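Local coordinates for electron transfer flavoprotein, beta subunit (Thermotoga maritima, PDB 7KOE) that binds flavin-adenine dinucleotide and, as the beta subunit of an electron transfer flavoprotein, probably takes part in passing electrons between redox partners, at residues Val67-Met72 with Phe87-Ala92; Val93-Arg98 with Ile219-Lys224; Ala56-Glu61 with Glu198-Arg203. All blocks are in the same frame, centred on the assembly; numbering follows the deposited sequence.

Contact 1 of 3, residues Val67-Met72 with Phe87-Ala92. With FAD (flavin-adenine dinucleotide), chain I.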
loop_
_atom_site.group_PDB
_atom_site.type_symbol
_atom_site.label_atom_id
_atom_site.label_comp_id
_atom_site.label_asym_id
_atom_site.label_seq_id
_atom_site.Cartn_x
_atom_site.Cartn_y
_atom_site.Cartn_z
ATOM N N VAL A 67 35.006 -31.347 -30.743
ATOM C CA VAL A 67 34.091 -31.295 -29.611
ATOM C C VAL A 67 32.999 -30.271 -29.880
ATOM O O VAL A 67 33.284 -29.114 -30.199
ATOM C CB VAL A 67 34.834 -30.967 -28.313
ATOM C CG1 VAL A 67 33.904 -31.157 -27.160
ATOM C CG2 VAL A 67 36.041 -31.852 -28.159
ATOM N N TYR A 68 31.749 -30.697 -29.747
ATOM C CA TYR A 68 30.598 -29.811 -29.731
ATOM C C TYR A 68 30.102 -29.706 -28.300
ATOM O O TYR A 68 30.384 -30.577 -27.477
ATOM C CB TYR A 68 29.474 -30.332 -30.623
ATOM C CG TYR A 68 29.575 -29.928 -32.070
ATOM C CD1 TYR A 68 30.752 -30.102 -32.781
ATOM C CD2 TYR A 68 28.483 -29.384 -32.729
ATOM C CE1 TYR A 68 30.844 -29.736 -34.105
ATOM C CE2 TYR A 68 28.562 -29.020 -34.054
ATOM C CZ TYR A 68 29.746 -29.197 -34.737
ATOM O OH TYR A 68 29.834 -28.832 -36.059
ATOM N N VAL A 69 29.372 -28.642 -27.999
ATOM C CA VAL A 69 28.736 -28.470 -26.699
ATOM C C VAL A 69 27.296 -28.039 -26.937
ATOM O O VAL A 69 27.030 -27.186 -27.787
ATOM C CB VAL A 69 29.529 -27.491 -25.803
ATOM C CG1 VAL A 69 29.824 -26.196 -26.493
ATOM C CG2 VAL A 69 28.801 -27.204 -24.517
ATOM N N ILE A 70 26.361 -28.680 -26.243
ATOM C CA ILE A 70 24.942 -28.504 -26.508
ATOM C C ILE A 70 24.231 -28.168 -25.204
ATOM O O ILE A 70 24.586 -28.680 -24.137
ATOM C CB ILE A 70 24.351 -29.756 -27.200
ATOM C CG1 ILE A 70 22.887 -29.560 -27.589
ATOM C CG2 ILE A 70 24.528 -31.004 -26.361
ATOM C CD1 ILE A 70 22.324 -30.705 -28.365
ATOM N N THR A 71 23.268 -27.254 -25.279
ATOM C CA THR A 71 22.468 -26.871 -24.126
ATOM C C THR A 71 21.027 -26.691 -24.559
ATOM O O THR A 71 20.749 -25.967 -25.517
ATOM C CB THR A 71 22.980 -25.578 -23.487
ATOM O OG1 THR A 71 24.371 -25.711 -23.195
ATOM C CG2 THR A 71 22.240 -25.283 -22.197
ATOM N N MET A 72 20.122 -27.357 -23.861
ATOM C CA MET A 72 18.690 -27.124 -23.982
ATOM C C MET A 72 18.299 -26.256 -22.795
ATOM O O MET A 72 18.202 -26.740 -21.666
ATOM C CB MET A 72 17.921 -28.439 -23.998
ATOM C CG MET A 72 16.421 -28.279 -24.071
ATOM S SD MET A 72 15.542 -29.504 -23.093
ATOM C CE MET A 72 15.429 -28.667 -21.518
ATOM N N PHE A 87 36.998 -22.908 -23.341
ATOM C CA PHE A 87 37.849 -24.063 -23.102
ATOM C C PHE A 87 38.636 -24.485 -24.334
ATOM O O PHE A 87 39.564 -25.287 -24.205
ATOM C CB PHE A 87 37.005 -25.238 -22.621
ATOM C CG PHE A 87 36.650 -25.174 -21.174
ATOM C CD1 PHE A 87 37.484 -25.726 -20.224
ATOM C CD2 PHE A 87 35.482 -24.566 -20.764
ATOM C CE1 PHE A 87 37.158 -25.672 -18.887
ATOM C CE2 PHE A 87 35.152 -24.508 -19.430
ATOM C CZ PHE A 87 35.992 -25.063 -18.492
ATOM N N GLY A 88 38.298 -23.979 -25.506
ATOM C CA GLY A 88 38.951 -24.356 -26.731
ATOM C C GLY A 88 38.126 -25.224 -27.641
ATOM O O GLY A 88 38.683 -25.816 -28.570
ATOM N N LEU A 89 36.823 -25.308 -27.417
ATOM C CA LEU A 89 35.961 -26.233 -28.125
ATOM C C LEU A 89 35.637 -25.701 -29.516
ATOM O O LEU A 89 35.819 -24.519 -29.811
ATOM C CB LEU A 89 34.678 -26.460 -27.332
ATOM C CG LEU A 89 34.631 -27.618 -26.338
ATOM C CD1 LEU A 89 35.663 -27.534 -25.233
ATOM C CD2 LEU A 89 33.256 -27.679 -25.749
ATOM N N ASP A 90 35.152 -26.592 -30.379
ATOM C CA ASP A 90 34.868 -26.187 -31.751
ATOM C C ASP A 90 33.559 -25.420 -31.858
ATOM O O ASP A 90 33.549 -24.240 -32.221
ATOM C CB ASP A 90 34.843 -27.403 -32.679
ATOM C CG ASP A 90 36.225 -27.823 -33.116
ATOM O OD1 ASP A 90 37.104 -26.944 -33.220
ATOM O OD2 ASP A 90 36.436 -29.025 -33.365
ATOM N N GLU A 91 32.443 -26.066 -31.550
ATOM C CA GLU A 91 31.145 -25.475 -31.811
ATOM C C GLU A 91 30.257 -25.568 -30.584
ATOM O O GLU A 91 30.417 -26.447 -29.739
ATOM C CB GLU A 91 30.447 -26.144 -32.998
ATOM C CG GLU A 91 31.134 -25.932 -34.331
ATOM C CD GLU A 91 31.046 -24.501 -34.810
ATOM O OE1 GLU A 91 29.968 -23.890 -34.663
ATOM O OE2 GLU A 91 32.056 -23.988 -35.334
ATOM N N ALA A 92 29.316 -24.639 -30.503
ATOM C CA ALA A 92 28.273 -24.655 -29.495
ATOM C C ALA A 92 26.923 -24.713 -30.186
ATOM O O ALA A 92 26.744 -24.164 -31.275
ATOM C CB ALA A 92 28.339 -23.433 -28.586
HETATM P PA FAD I . 20.974 -33.549 -14.324
HETATM O O1A FAD I . 21.375 -34.082 -12.992
HETATM O O2A FAD I . 20.200 -34.429 -15.243
HETATM O O5B FAD I . 22.267 -33.007 -15.090
HETATM C C5B FAD I . 23.254 -33.976 -15.508
HETATM C C4B FAD I . 23.994 -33.447 -16.710
HETATM O O4B FAD I . 23.134 -33.522 -17.875
HETATM C C3B FAD I . 24.415 -31.977 -16.661
HETATM O O3B FAD I . 25.639 -31.801 -15.962
HETATM C C2B FAD I . 24.582 -31.685 -18.153
HETATM O O2B FAD I . 25.795 -32.183 -18.671
HETATM C C1B FAD I . 23.383 -32.430 -18.730
HETATM N N9A FAD I . 22.190 -31.606 -18.780
HETATM C C8A FAD I . 21.284 -31.385 -17.782
HETATM N N7A FAD I . 20.319 -30.575 -18.145
HETATM C C5A FAD I . 20.617 -30.243 -19.460
HETATM C C6A FAD I . 19.981 -29.417 -20.404
HETATM N N6A FAD I . 18.864 -28.740 -20.161
HETATM N N1A FAD I . 20.559 -29.309 -21.623
HETATM C C2A FAD I . 21.686 -29.989 -21.861
HETATM N N3A FAD I . 22.369 -30.794 -21.055
HETATM C C4A FAD I . 21.772 -30.876 -19.856
HETATM N N1 FAD I . 13.189 -33.363 -13.463
HETATM C C2 FAD I . 13.066 -34.694 -13.281
HETATM O O2 FAD I . 13.160 -35.472 -14.227
HETATM N N3 FAD I . 12.838 -35.233 -12.060
HETATM C C4 FAD I . 12.717 -34.457 -10.936
HETATM O O4 FAD I . 12.513 -34.984 -9.854
HETATM C C4X FAD I . 12.836 -33.068 -11.081
HETATM N N5 FAD I . 12.721 -32.316 -10.019
HETATM C C5X FAD I . 12.838 -30.963 -10.191
HETATM C C6 FAD I . 12.713 -30.135 -9.062
HETATM C C7 FAD I . 12.817 -28.771 -9.159
HETATM C C7M FAD I . 12.676 -27.913 -7.927
HETATM C C8 FAD I . 13.057 -28.181 -10.421
HETATM C C8M FAD I . 13.177 -26.685 -10.552
HETATM C C9 FAD I . 13.184 -28.981 -11.536
HETATM C C9A FAD I . 13.078 -30.377 -11.448
HETATM N N10 FAD I . 13.198 -31.213 -12.553
HETATM C C10 FAD I . 13.079 -32.580 -12.413
HETATM C "C1'" FAD I . 13.449 -30.634 -13.885
HETATM C "C2'" FAD I . 14.744 -31.137 -14.492
HETATM O "O2'" FAD I . 15.847 -30.486 -13.881
HETATM C "C3'" FAD I . 14.792 -30.871 -15.997
HETATM O "O3'" FAD I . 13.988 -31.838 -16.659
HETATM C "C4'" FAD I . 16.208 -30.893 -16.576
HETATM O "O4'" FAD I . 16.164 -31.150 -17.981
HETATM C "C5'" FAD I . 17.087 -31.928 -15.913
HETATM O "O5'" FAD I . 18.083 -31.264 -15.094
HETATM P P FAD I . 18.593 -31.982 -13.759
HETATM O O1P FAD I . 18.446 -31.044 -12.609
HETATM O O2P FAD I . 17.921 -33.309 -13.679
HETATM O O3P FAD I . 20.139 -32.206 -14.092
#
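Tyr68 and Glu91 face each other as neighbours on two parallel strands, as do Val69 and Ala92, each pair with CA atoms 4.8 Å apart. The pairing closes a beta-alpha-beta unit, strand 66-72, helix 78-85 and strand 91-95, in the flavin-binding domain. Where the second strand begins, Val67 O takes the amide of Asp90 (N to O 3.1 Å) and, more weakly, that of Glu91. The next rung runs from Val69 N to Glu91 O, at 3.0 Å.

On one face of the sheet the Tyr68 ring lies alongside Glu91, whose CB sits over the ring centre, 3.5 Å from the centroid, in a CH-pi contact. CG, anti to the carbonyl carbon (chi1 -66°), extends this aliphatic cover toward CZ and OH. The polar ends are served elsewhere: Tyr68 OH bonds to Arg122 and Glu91 OE1 to Tyr216. Tyrosine and glutamate suit these places because each combines a surface for packing with a polar tip.

Val69 and Ala92 pack their apolar side chains toward helix 78-85, both touching Leu81, and meet each other with Val69 CG1 3.8 Å from Ala92 CB; the small Ala92 CB probably lets Leu81 come close. Leu89 reaches across from the loop, its CG 3.7 Å from Val67 CG1 and its CD2 against Val69 CB. Farther along the strand, the backbone of Met72 reads the adenine edge of FAD: Met72 N donates to N1A at 3.0 Å, and N6A donates to Met72 O.

Contact 2 of 3, residues Val93-Arg98 with Ile219-Lys224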
loop_
_atom_site.group_PDB
_atom_site.type_symbol
_atom_site.label_atom_id
_atom_site.label_comp_id
_atom_site.label_asym_id
_atom_site.label_seq_id
_atom_site.Cartn_x
_atom_site.Cartn_y
_atom_site.Cartn_z
ATOM N N VAL A 93 25.975 -25.389 -29.552
ATOM C CA VAL A 93 24.660 -25.624 -30.127
ATOM C C VAL A 93 23.622 -25.298 -29.068
ATOM O O VAL A 93 23.688 -25.815 -27.949
ATOM C CB VAL A 93 24.513 -27.076 -30.623
ATOM C CG1 VAL A 93 23.064 -27.462 -30.751
ATOM C CG2 VAL A 93 25.217 -27.254 -31.949
ATOM N N HIS A 94 22.681 -24.432 -29.407
ATOM C CA HIS A 94 21.628 -24.039 -28.490
ATOM C C HIS A 94 20.306 -24.632 -28.945
ATOM O O HIS A 94 19.931 -24.501 -30.112
ATOM C CB HIS A 94 21.525 -22.521 -28.401
ATOM C CG HIS A 94 20.858 -22.040 -27.156
ATOM N ND1 HIS A 94 20.558 -20.714 -26.939
ATOM C CD2 HIS A 94 20.424 -22.708 -26.064
ATOM C CE1 HIS A 94 19.971 -20.586 -25.765
ATOM N NE2 HIS A 94 19.877 -21.782 -25.213
ATOM N N LEU A 95 19.610 -25.289 -28.030
ATOM C CA LEU A 95 18.249 -25.753 -28.259
ATOM C C LEU A 95 17.350 -24.775 -27.515
ATOM O O LEU A 95 16.932 -25.027 -26.387
ATOM C CB LEU A 95 18.058 -27.181 -27.776
ATOM C CG LEU A 95 19.148 -28.179 -28.155
ATOM C CD1 LEU A 95 18.885 -29.495 -27.471
ATOM C CD2 LEU A 95 19.214 -28.360 -29.655
ATOM N N SER A 96 17.057 -23.650 -28.156
ATOM C CA SER A 96 16.331 -22.560 -27.521
ATOM C C SER A 96 14.941 -22.465 -28.122
ATOM O O SER A 96 14.791 -22.103 -29.295
ATOM C CB SER A 96 17.067 -21.230 -27.680
ATOM O OG SER A 96 16.333 -20.183 -27.068
ATOM N N ASP A 97 13.940 -22.779 -27.307
ATOM C CA ASP A 97 12.531 -22.723 -27.662
ATOM C C ASP A 97 11.752 -22.866 -26.367
ATOM O O ASP A 97 12.151 -23.618 -25.474
ATOM C CB ASP A 97 12.148 -23.832 -28.643
ATOM C CG ASP A 97 10.901 -23.512 -29.423
ATOM O OD1 ASP A 97 10.304 -22.443 -29.181
ATOM O OD2 ASP A 97 10.514 -24.330 -30.283
ATOM N N ARG A 98 10.632 -22.147 -26.265
ATOM C CA ARG A 98 9.776 -22.359 -25.103
ATOM C C ARG A 98 8.787 -23.489 -25.334
ATOM O O ARG A 98 7.939 -23.744 -24.475
ATOM C CB ARG A 98 9.046 -21.076 -24.716
ATOM C CG ARG A 98 8.130 -20.510 -25.770
ATOM C CD ARG A 98 7.438 -19.274 -25.230
ATOM N NE ARG A 98 8.396 -18.259 -24.796
ATOM C CZ ARG A 98 8.927 -17.335 -25.590
ATOM N NH1 ARG A 98 9.790 -16.456 -25.097
ATOM N NH2 ARG A 98 8.600 -17.289 -26.875
ATOM N N ILE A 219 24.887 -22.054 -32.393
ATOM C CA ILE A 219 23.897 -22.442 -33.391
ATOM C C ILE A 219 22.579 -22.710 -32.675
ATOM O O ILE A 219 22.460 -23.682 -31.926
ATOM C CB ILE A 219 24.357 -23.672 -34.178
ATOM C CG1 ILE A 219 25.796 -23.486 -34.646
ATOM C CG2 ILE A 219 23.456 -23.903 -35.364
ATOM C CD1 ILE A 219 26.450 -24.764 -35.085
ATOM N N VAL A 220 21.590 -21.857 -32.897
ATOM C CA VAL A 220 20.301 -21.986 -32.230
ATOM C C VAL A 220 19.389 -22.864 -33.071
ATOM O O VAL A 220 19.209 -22.621 -34.270
ATOM C CB VAL A 220 19.667 -20.610 -31.983
ATOM C CG1 VAL A 220 18.458 -20.747 -31.087
ATOM C CG2 VAL A 220 20.677 -19.678 -31.362
ATOM N N TRP A 221 18.807 -23.882 -32.442
ATOM C CA TRP A 221 17.879 -24.796 -33.094
ATOM C C TRP A 221 16.578 -24.812 -32.308
ATOM O O TRP A 221 16.579 -25.092 -31.105
ATOM C CB TRP A 221 18.464 -26.203 -33.186
ATOM C CG TRP A 221 19.526 -26.340 -34.212
ATOM C CD1 TRP A 221 19.717 -25.552 -35.302
ATOM C CD2 TRP A 221 20.554 -27.329 -34.248
ATOM N NE1 TRP A 221 20.802 -25.988 -36.017
ATOM C CE2 TRP A 221 21.334 -27.080 -35.388
ATOM C CE3 TRP A 221 20.889 -28.405 -33.426
ATOM C CZ2 TRP A 221 22.431 -27.864 -35.726
ATOM C CZ3 TRP A 221 21.975 -29.179 -33.761
ATOM C CH2 TRP A 221 22.733 -28.907 -34.900
ATOM N N THR A 222 15.475 -24.504 -32.981
ATOM C CA THR A 222 14.159 -24.554 -32.370
ATOM C C THR A 222 13.588 -25.964 -32.495
ATOM O O THR A 222 14.268 -26.901 -32.916
ATOM C CB THR A 222 13.236 -23.519 -33.009
ATOM O OG1 THR A 222 13.316 -23.628 -34.435
ATOM C CG2 THR A 222 13.636 -22.117 -32.592
ATOM N N HIS A 223 12.318 -26.124 -32.125
ATOM C CA HIS A 223 11.687 -27.432 -32.232
ATOM C C HIS A 223 11.325 -27.789 -33.667
ATOM O O HIS A 223 11.136 -28.971 -33.967
ATOM C CB HIS A 223 10.445 -27.496 -31.340
ATOM C CG HIS A 223 9.231 -26.864 -31.942
ATOM N ND1 HIS A 223 9.015 -25.504 -31.928
ATOM C CD2 HIS A 223 8.159 -27.409 -32.564
ATOM C CE1 HIS A 223 7.865 -25.237 -32.521
ATOM N NE2 HIS A 223 7.326 -26.375 -32.916
ATOM N N LYS A 224 11.226 -26.801 -34.555
ATOM C CA LYS A 224 11.068 -27.087 -35.974
ATOM C C LYS A 224 12.385 -27.527 -36.602
ATOM O O LYS A 224 12.386 -28.327 -37.544
ATOM C CB LYS A 224 10.504 -25.853 -36.686
ATOM C CG LYS A 224 10.247 -26.017 -38.178
ATOM C CD LYS A 224 9.152 -27.037 -38.442
ATOM C CE LYS A 224 8.821 -27.120 -39.921
ATOM N NZ LYS A 224 9.961 -27.672 -40.703
#
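Asp97 OD2 receives two hydrogen bonds from His223, one from ring ND1 and one from backbone N, the latter at 3.1 Å on the anti side of the carboxylate. The ring meets the oxygen at its edge, with ring and carboxylate planes only 25° apart. His223 CG stands between its own backbone N and carbonyl carbon (chi1 81°), which brings ND1 to the same oxygen as the amide. Thr222, the N-cap of helix 223-226, has its OG1 bonded to Asp225.

Behind this grip, parallel strands 91-95 and 219-220 pair through His94 N to Ile219 O and Trp221 N to His94 O (2.7 Å). Branched Val93 puts CG1 3.6 Å from Trp221 CE3, while Leu95 CD2 lies at the indole edge. Trp221 also packs on Ile119 of helix 105-119 and makes a cation-pi contact with Lys118. On the side of His94 and Val220, Ser96 CB touches Val220 CG1.

With an alanine at Asp97, ND1 and the amide of His223 would probably lose their shared acceptor and the imidazole be freer to turn. The amino end of helix 223-226 probably helps hold Asp97 as an anion, which in turn is likely to keep the proton on ND1.

Contact 3 of 3, residues Ala56-Glu61 with Glu198-Arg203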
loop_
_atom_site.group_PDB
_atom_site.type_symbol
_atom_site.label_atom_id
_atom_site.label_comp_id
_atom_site.label_asym_id
_atom_site.label_seq_id
_atom_site.Cartn_x
_atom_site.Cartn_y
_atom_site.Cartn_z
ATOM N N ALA A 56 37.053 -32.617 -22.222
ATOM C CA ALA A 56 36.848 -32.521 -23.661
ATOM C C ALA A 56 37.929 -31.682 -24.325
ATOM O O ALA A 56 38.328 -31.961 -25.460
ATOM C CB ALA A 56 35.478 -31.932 -23.941
ATOM N N SER A 57 38.410 -30.646 -23.639
ATOM C CA SER A 57 39.519 -29.871 -24.175
ATOM C C SER A 57 40.825 -30.642 -24.085
ATOM O O SER A 57 41.727 -30.424 -24.899
ATOM C CB SER A 57 39.635 -28.542 -23.439
ATOM O OG SER A 57 39.952 -28.754 -22.078
ATOM N N GLN A 58 40.948 -31.539 -23.104
ATOM C CA GLN A 58 42.091 -32.441 -23.071
ATOM C C GLN A 58 42.012 -33.470 -24.184
ATOM O O GLN A 58 43.037 -33.831 -24.768
ATOM C CB GLN A 58 42.175 -33.141 -21.719
ATOM C CG GLN A 58 42.686 -32.273 -20.597
ATOM C CD GLN A 58 42.415 -32.881 -19.246
ATOM O OE1 GLN A 58 41.857 -33.970 -19.148
ATOM N NE2 GLN A 58 42.807 -32.180 -18.191
ATOM N N LEU A 59 40.807 -33.941 -24.499
ATOM C CA LEU A 59 40.598 -34.859 -25.608
ATOM C C LEU A 59 40.777 -34.194 -26.961
ATOM O O LEU A 59 40.949 -34.898 -27.959
ATOM C CB LEU A 59 39.197 -35.458 -25.529
ATOM C CG LEU A 59 39.038 -36.872 -24.985
ATOM C CD1 LEU A 59 39.548 -36.973 -23.565
ATOM C CD2 LEU A 59 37.580 -37.242 -25.047
ATOM N N LYS A 60 40.724 -32.868 -27.019
ATOM C CA LYS A 60 40.904 -32.137 -28.262
ATOM C C LYS A 60 42.364 -31.834 -28.556
ATOM O O LYS A 60 42.757 -31.785 -29.725
ATOM C CB LYS A 60 40.103 -30.836 -28.214
ATOM C CG LYS A 60 39.877 -30.201 -29.556
ATOM C CD LYS A 60 38.823 -29.135 -29.483
ATOM C CE LYS A 60 38.790 -28.350 -30.765
ATOM N NZ LYS A 60 40.092 -27.690 -31.037
ATOM N N GLU A 61 43.183 -31.638 -27.528
ATOM C CA GLU A 61 44.596 -31.375 -27.749
ATOM C C GLU A 61 45.439 -32.637 -27.747
ATOM O O GLU A 61 46.628 -32.570 -28.073
ATOM C CB GLU A 61 45.130 -30.407 -26.692
ATOM C CG GLU A 61 45.013 -30.902 -25.270
ATOM C CD GLU A 61 45.321 -29.818 -24.261
ATOM O OE1 GLU A 61 45.863 -30.140 -23.184
ATOM O OE2 GLU A 61 45.021 -28.641 -24.548
ATOM N N GLU A 198 35.835 -34.725 -9.224
ATOM C CA GLU A 198 37.160 -35.208 -8.872
ATOM C C GLU A 198 37.970 -35.670 -10.071
ATOM O O GLU A 198 39.068 -36.199 -9.880
ATOM C CB GLU A 198 37.062 -36.351 -7.859
ATOM C CG GLU A 198 36.513 -35.954 -6.498
ATOM C CD GLU A 198 35.008 -36.094 -6.406
ATOM O OE1 GLU A 198 34.401 -36.622 -7.360
ATOM O OE2 GLU A 198 34.428 -35.674 -5.383
ATOM N N LEU A 199 37.463 -35.495 -11.293
ATOM C CA LEU A 199 38.208 -35.953 -12.461
ATOM C C LEU A 199 39.429 -35.082 -12.707
ATOM O O LEU A 199 40.556 -35.584 -12.793
ATOM C CB LEU A 199 37.317 -35.970 -13.697
ATOM C CG LEU A 199 38.074 -36.510 -14.911
ATOM C CD1 LEU A 199 37.945 -38.002 -14.985
ATOM C CD2 LEU A 199 37.604 -35.890 -16.194
ATOM N N ASN A 200 39.228 -33.776 -12.813
ATOM C CA ASN A 200 40.319 -32.848 -13.045
ATOM C C ASN A 200 39.956 -31.515 -12.410
ATOM O O ASN A 200 38.934 -31.389 -11.730
ATOM C CB ASN A 200 40.613 -32.744 -14.547
ATOM C CG ASN A 200 39.359 -32.585 -15.387
ATOM O OD1 ASN A 200 38.311 -32.172 -14.904
ATOM N ND2 ASN A 200 39.455 -32.970 -16.651
ATOM N N LYS A 201 40.810 -30.524 -12.614
ATOM C CA LYS A 201 40.493 -29.157 -12.275
ATOM C C LYS A 201 40.494 -28.337 -13.555
ATOM O O LYS A 201 41.452 -28.428 -14.335
ATOM C CB LYS A 201 41.489 -28.585 -11.264
ATOM C CG LYS A 201 41.361 -29.224 -9.892
ATOM C CD LYS A 201 42.186 -28.506 -8.844
ATOM C CE LYS A 201 43.661 -28.820 -8.983
ATOM N NZ LYS A 201 44.443 -28.205 -7.877
ATOM N N PRO A 202 39.441 -27.568 -13.825
ATOM C CA PRO A 202 39.324 -26.898 -15.123
ATOM C C PRO A 202 40.349 -25.791 -15.287
ATOM O O PRO A 202 40.749 -25.129 -14.328
ATOM C CB PRO A 202 37.899 -26.337 -15.106
ATOM C CG PRO A 202 37.196 -27.109 -14.046
ATOM C CD PRO A 202 38.230 -27.391 -13.015
ATOM N N ARG A 203 40.784 -25.615 -16.527
ATOM C CA ARG A 203 41.898 -24.731 -16.815
ATOM C C ARG A 203 41.477 -23.271 -16.724
ATOM O O ARG A 203 40.305 -22.921 -16.883
ATOM C CB ARG A 203 42.456 -25.020 -18.207
ATOM C CG ARG A 203 41.475 -24.735 -19.330
ATOM C CD ARG A 203 42.009 -25.198 -20.660
ATOM N NE ARG A 203 42.467 -26.580 -20.604
ATOM C CZ ARG A 203 42.748 -27.313 -21.673
ATOM N NH1 ARG A 203 43.160 -28.563 -21.531
ATOM N NH2 ARG A 203 42.612 -26.797 -22.884
#
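Arg203 lays one face of its guanidinium over Ser57, whose OG stands 3.1 Å above the plane, over its centre. The contact joins helix 47-63 of the flavin-binding domain to the loop between strand 191-195 and helix 207-214, near the surface. From above the plane OG cannot line up with the guanidinium N-H bonds, and the small serine lets the flat group lie over it. Its hydroxyl is instead bonded to the backbone O of Glu54, one turn earlier in the same helix.

Glu61, one turn farther on, and Arg203 run antiparallel, side chain along side chain, with the carboxylate and guanidinium planes 28° apart. Its OE2 forms a salt bridge with Arg203 NH2 at 3.5 Å, and the hydrogen bond within it is weak. A chi1 of 60° turns Glu61 toward the arginine, and from there the extended chain carries the carboxylate to it. A firmer hold comes from Glu54, which forms a salt bridge with Arg203 NE. Arginine suits the site because it can offer a flat face to the serine while its nitrogens address two acids on one helix.

Gln58 flanks this cluster and lies alongside the arginine, its amide plane 46° from that of the guanidinium. Nearer its backbone, the aliphatic part of the glutamine lies against the arginine, with Gln58 CG 3.9 Å from Arg203 NH1.

Contacts 1 and 2 are successive joints of one sheet, their centres about 14 Å apart: strand 91-95 pairs with strand 66-72 on one flank and with strand 219-220 on the other. Contact 1 closes before contact 2 opens, whereas contact 3 spans contact 1 in sequence and crosses contact 2. Contact 3 touches contact 1 where Lys60 meets Gly88 and Asp90, centre to centre about 14 Å, and its centre is about 27 Å from that of contact 2. Helix 47-63 leads into strand 66-72, linking the surface cluster to the sheet. Contacts 2 and 3 join parts of the chain over 120 residues apart, while contact 1 closes a local beta-alpha-beta unit reaching the adenine of FAD.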